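Side-chain contacts in N-(5'-phosphoribosyl)anthranilate isomerase (Pyrococcus furiosus, PDB 4AAJ), which catalyses the isomerisation of N-(5-phospho-beta-D-ribosyl)anthranilate to 1-(2-carboxyphenylamino)-1-deoxy-D-ribulose 5-phosphate, the third step from chorismate to tryptophan: residues S76-G80 with F81-A85; I107-L110 with K111-G115. One frame throughout, in Å; residues are numbered along the deposited sequence.

Contact 1: S76-G80 with F81-A85; sequences STMVG and FSEWA
Glu83 places its CG between its own backbone N and carbonyl carbon (chi1 53°), which turns the otherwise extended chain back toward Met78 and Gly80, while a bend at chi3 (-68°) folds the methyl of Met78 over the indole of Trp84. Both groups sit where a beta-alpha loop of the TIM barrel enters its helix. Gly80 is the N-cap, and the carboxylate of Glu83, the third helical residue, accepts from the N-cap amide: Gly80 N donates to the anti lone pair of Glu83 OE2 at 3.1 Å and a nearly straight 164°. Val79 N reaches the same oxygen at 3.3 Å from above the carboxylate plane, so two successive amides grip OE2 and fix the rotation of the group. A negative charge at this end of the helix would probably be favoured by the helix dipole. Gly80 O in turn receives Trp84 N at 3.1 Å, the bond that closes the first helical turn. The indole extends back along the loop toward Ser76. Met78 CE lies over the face of its six-membered ring, 3.8 Å from the centroid, a CH-pi contact; Met78 SD stands more distantly above the five-membered ring, 4.9 Å from that centroid, as a Met-aromatic contact. Ser76, at the end of the barrel strand, touches the far end of the indole, with CB 3.6 Å from Trp84 CH2. Its OG is held chiefly by Val48 O and also accepts from Met78 N, forming an ST turn. The ring is tethered as well as packed: Trp84 NE1 donates to Met78 O at 2.9 Å from well above the carbonyl plane, and Ser100 OG is hydrogen-bonded to that same Met78 oxygen.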
loop_
_atom_site.group_PDB
_atom_site.type_symbol
_atom_site.label_atom_id
_atom_site.label_comp_id
_atom_site.label_asym_id
_atom_site.label_seq_id
_atom_site.Cartn_x
_atom_site.Cartn_y
_atom_site.Cartn_z
ATOM N N SER A 76 8.395 0.356 3.316
ATOM C CA SER A 76 9.651 1.089 3.435
ATOM C C SER A 76 10.136 1.655 2.100
ATOM O O SER A 76 9.775 1.156 1.022
ATOM C CB SER A 76 10.716 0.169 4.003
ATOM O OG SER A 76 11.907 0.885 4.338
ATOM N N THR A 77 10.973 2.689 2.199
ATOM C CA THR A 77 11.651 3.241 1.034
ATOM C C THR A 77 13.046 2.640 0.869
ATOM O O THR A 77 13.802 3.068 -0.002
ATOM C CB THR A 77 11.757 4.773 1.157
ATOM O OG1 THR A 77 12.401 5.096 2.392
ATOM C CG2 THR A 77 10.374 5.415 1.135
ATOM N N MET A 78 13.391 1.650 1.686
ATOM C CA MET A 78 14.679 0.962 1.526
ATOM C C MET A 78 14.858 0.468 0.097
ATOM O O MET A 78 13.905 0.020 -0.538
ATOM C CB MET A 78 14.779 -0.235 2.459
ATOM C CG MET A 78 14.967 0.122 3.916
ATOM S SD MET A 78 15.064 -1.364 4.916
ATOM C CE MET A 78 13.394 -2.007 4.786
ATOM N N VAL A 79 16.096 0.559 -0.384
ATOM C CA VAL A 79 16.462 0.159 -1.735
ATOM C C VAL A 79 17.185 -1.194 -1.722
ATOM O O VAL A 79 16.973 -2.030 -2.600
ATOM C CB VAL A 79 17.398 1.209 -2.386
ATOM C CG1 VAL A 79 17.834 0.755 -3.776
ATOM C CG2 VAL A 79 16.729 2.577 -2.456
ATOM N N GLY A 80 18.015 -1.404 -0.712
ATOM C CA GLY A 80 18.977 -2.511 -0.705
ATOM C C GLY A 80 18.401 -3.877 -0.386
ATOM O O GLY A 80 17.664 -4.047 0.594
ATOM N N PHE A 81 18.754 -4.853 -1.224
ATOM C CA PHE A 81 18.377 -6.246 -1.001
ATOM C C PHE A 81 18.619 -6.650 0.452
ATOM O O PHE A 81 17.737 -7.205 1.103
ATOM C CB PHE A 81 19.144 -7.182 -1.954
ATOM C CG PHE A 81 19.084 -8.631 -1.554
ATOM C CD1 PHE A 81 17.896 -9.354 -1.677
ATOM C CD2 PHE A 81 20.213 -9.275 -1.039
ATOM C CE1 PHE A 81 17.839 -10.688 -1.289
ATOM C CE2 PHE A 81 20.161 -10.605 -0.655
ATOM C CZ PHE A 81 18.973 -11.310 -0.774
ATOM N N SER A 82 19.810 -6.371 0.959
ATOM C CA SER A 82 20.174 -6.826 2.303
ATOM C C SER A 82 19.570 -6.047 3.473
ATOM O O SER A 82 19.360 -6.617 4.548
ATOM C CB SER A 82 21.688 -6.975 2.442
ATOM O OG SER A 82 22.145 -7.948 1.520
ATOM N N GLU A 83 19.263 -4.761 3.295
ATOM C CA GLU A 83 18.514 -4.086 4.353
ATOM C C GLU A 83 17.070 -4.594 4.418
ATOM O O GLU A 83 16.533 -4.701 5.499
ATOM C CB GLU A 83 18.582 -2.547 4.307
ATOM C CG GLU A 83 18.219 -1.902 2.985
ATOM C CD GLU A 83 18.411 -0.384 2.990
ATOM O OE1 GLU A 83 18.574 0.210 4.084
ATOM O OE2 GLU A 83 18.396 0.218 1.895
ATOM N N TRP A 84 16.474 -4.899 3.271
ATOM C CA TRP A 84 15.167 -5.583 3.237
ATOM C C TRP A 84 15.186 -6.914 3.943
ATOM O O TRP A 84 14.338 -7.176 4.801
ATOM C CB TRP A 84 14.672 -5.736 1.805
ATOM C CG TRP A 84 13.858 -4.556 1.366
ATOM C CD1 TRP A 84 14.197 -3.581 0.430
ATOM C CD2 TRP A 84 12.536 -4.179 1.861
ATOM N NE1 TRP A 84 13.194 -2.653 0.305
ATOM C CE2 TRP A 84 12.161 -2.958 1.143
ATOM C CE3 TRP A 84 11.637 -4.731 2.785
ATOM C CZ2 TRP A 84 10.944 -2.324 1.356
ATOM C CZ3 TRP A 84 10.415 -4.078 2.985
ATOM C CH2 TRP A 84 10.078 -2.906 2.295
ATOM N N ALA A 85 16.165 -7.750 3.603
ATOM C CA ALA A 85 16.322 -9.075 4.218
ATOM C C ALA A 85 16.385 -8.950 5.731
ATOM O O ALA A 85 15.656 -9.615 6.458
ATOM C CB ALA A 85 17.570 -9.764 3.684
#

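Contact 2: I107-L110 with K111-G115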
loop_
_atom_site.group_PDB
_atom_site.type_symbol
_atom_site.label_atom_id
_atom_site.label_comp_id
_atom_site.label_asym_id
_atom_site.label_seq_id
_atom_site.Cartn_x
_atom_site.Cartn_y
_atom_site.Cartn_z
ATOM N N ILE A 107 13.781 -7.792 -5.622
ATOM C CA ILE A 107 12.416 -8.202 -5.336
ATOM C C ILE A 107 12.250 -9.711 -5.545
ATOM O O ILE A 107 11.664 -10.406 -4.709
ATOM C CB ILE A 107 11.405 -7.385 -6.171
ATOM C CG1 ILE A 107 11.272 -5.974 -5.573
ATOM C CG2 ILE A 107 10.072 -8.114 -6.270
ATOM C CD1 ILE A 107 10.579 -4.971 -6.470
ATOM N N ASP A 108 12.793 -10.220 -6.647
ATOM C CA ASP A 108 12.668 -11.636 -6.954
ATOM C C ASP A 108 13.359 -12.513 -5.914
ATOM O O ASP A 108 12.805 -13.537 -5.500
ATOM C CB ASP A 108 13.192 -11.943 -8.359
ATOM C CG ASP A 108 12.649 -13.253 -8.903
ATOM O OD1 ASP A 108 11.445 -13.543 -8.698
ATOM O OD2 ASP A 108 13.429 -13.996 -9.532
ATOM N N THR A 109 14.556 -12.116 -5.493
ATOM C CA THR A 109 15.313 -12.875 -4.493
ATOM C C THR A 109 14.675 -12.834 -3.096
ATOM O O THR A 109 14.697 -13.831 -2.374
ATOM C CB THR A 109 16.796 -12.439 -4.442
ATOM O OG1 THR A 109 17.342 -12.469 -5.767
ATOM C CG2 THR A 109 17.606 -13.369 -3.544
ATOM N N LEU A 110 14.095 -11.691 -2.716
ATOM C CA LEU A 110 13.342 -11.612 -1.467
ATOM C C LEU A 110 12.154 -12.580 -1.450
ATOM O O LEU A 110 11.902 -13.224 -0.436
ATOM C CB LEU A 110 12.864 -10.181 -1.171
ATOM C CG LEU A 110 13.934 -9.114 -0.935
ATOM C CD1 LEU A 110 13.265 -7.749 -0.886
ATOM C CD2 LEU A 110 14.730 -9.375 0.332
ATOM N N LYS A 111 11.448 -12.686 -2.572
ATOM C CA LYS A 111 10.334 -13.640 -2.691
ATOM C C LYS A 111 10.782 -15.082 -2.496
ATOM O O LYS A 111 10.156 -15.827 -1.753
ATOM C CB LYS A 111 9.625 -13.497 -4.037
ATOM C CG LYS A 111 8.745 -12.265 -4.144
ATOM C CD LYS A 111 8.157 -12.070 -5.542
ATOM C CE LYS A 111 7.331 -13.260 -6.020
ATOM N NZ LYS A 111 6.143 -13.569 -5.172
ATOM N N LYS A 112 11.878 -15.461 -3.149
ATOM C CA LYS A 112 12.360 -16.845 -3.106
ATOM C C LYS A 112 12.895 -17.206 -1.731
ATOM O O LYS A 112 12.472 -18.203 -1.142
ATOM C CB LYS A 112 13.422 -17.105 -4.182
ATOM C CG LYS A 112 12.974 -16.811 -5.608
ATOM C CD LYS A 112 11.678 -17.527 -5.973
ATOM C CE LYS A 112 11.083 -16.983 -7.267
ATOM N NZ LYS A 112 12.035 -17.060 -8.413
ATOM N N GLU A 113 13.805 -16.382 -1.216
ATOM C CA GLU A 113 14.458 -16.648 0.064
ATOM C C GLU A 113 13.499 -16.586 1.244
ATOM O O GLU A 113 13.606 -17.385 2.173
ATOM C CB GLU A 113 15.639 -15.688 0.272
ATOM C CG GLU A 113 16.395 -15.875 1.580
ATOM C CD GLU A 113 17.706 -15.106 1.636
ATOM O OE1 GLU A 113 18.033 -14.385 0.670
ATOM O OE2 GLU A 113 18.412 -15.220 2.658
ATOM N N PHE A 114 12.558 -15.646 1.208
ATOM C CA PHE A 114 11.708 -15.382 2.364
ATOM C C PHE A 114 10.236 -15.760 2.183
ATOM O O PHE A 114 9.491 -15.827 3.154
ATOM C CB PHE A 114 11.838 -13.919 2.792
ATOM C CG PHE A 114 13.209 -13.563 3.291
ATOM C CD1 PHE A 114 13.647 -14.010 4.538
ATOM C CD2 PHE A 114 14.070 -12.808 2.511
ATOM C CE1 PHE A 114 14.916 -13.691 4.995
ATOM C CE2 PHE A 114 15.333 -12.478 2.963
ATOM C CZ PHE A 114 15.759 -12.924 4.208
ATOM N N GLY A 115 9.816 -15.994 0.945
ATOM C CA GLY A 115 8.414 -16.299 0.668
ATOM C C GLY A 115 7.464 -15.156 0.986
ATOM O O GLY A 115 6.276 -15.377 1.218
#
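The ring of Phe114 has Leu110 O at its edge, near the ring plane, 3.7 Å from Phe114 CD2, and the CG of its neighbour Glu113 over one face, displaced toward the rim. This is the C-terminal end of the helix in a beta-alpha-beta unit of the TIM barrel, where side chains one turn apart lie against each other. Leu110 CD2 also approaches this part of the ring, 4.1 Å from Phe114 CE2, somewhat out of its plane on the side away from Glu113 CG, so the leucine contributes both a carbonyl and a methyl to the contact. The backbone follows regular i to i+4 bonding: Phe114 N donates to Leu110 O at 3.0 Å, and Glu113 N to Thr109 O at 2.9 Å. Gly115 then leaves the helix with a positive phi of 64°, a conformation that favours glycine. On another flank Asp108 and Lys112 form a long salt bridge: chi1 sets Lys112 CG against the preceding turn, and a bend at chi2 (-53°) then directs CD and CE back toward Asp108. The aliphatic part rests on the backbone as it goes, Lys112 CG lying 3.3 Å from Asp108 O. Lys111 likewise passes its CG close to Ile107 O, but bends at its last two torsions to bring NZ into a salt bridge with Asp148, in the loop just before strand 149-153. Asp108 OD1 has a weak hydrogen bond from Asn146 ND2. The ammonium of Lys112 meets the carboxylate almost evenly: its NZ is 3.5 Å from Asp108 OD2 and 3.6 Å from Asp108 OD1.

In the fold
Along the chain the two contacts come in series, with neither nesting in nor crossing the other. Contact 1 closes the short turn from strand 72-76 into helix 81-91; the chain then passes through strand 95-98 and runs into helix 104-114, whose last two turns hold contact 2. The centres lie about 12 Å apart, and the two helices pack side by side on the outside of the barrel. Phe81 CE1 meets Thr109 CG2 at 3.5 Å, Trp84 CB meets Leu110 CD1 at 3.6 Å, and Ala85 CB lies 3.6 Å from Phe114 CE2. The first turns of helix 81-91 thus pack against the middle and C-terminal part of helix 104-114.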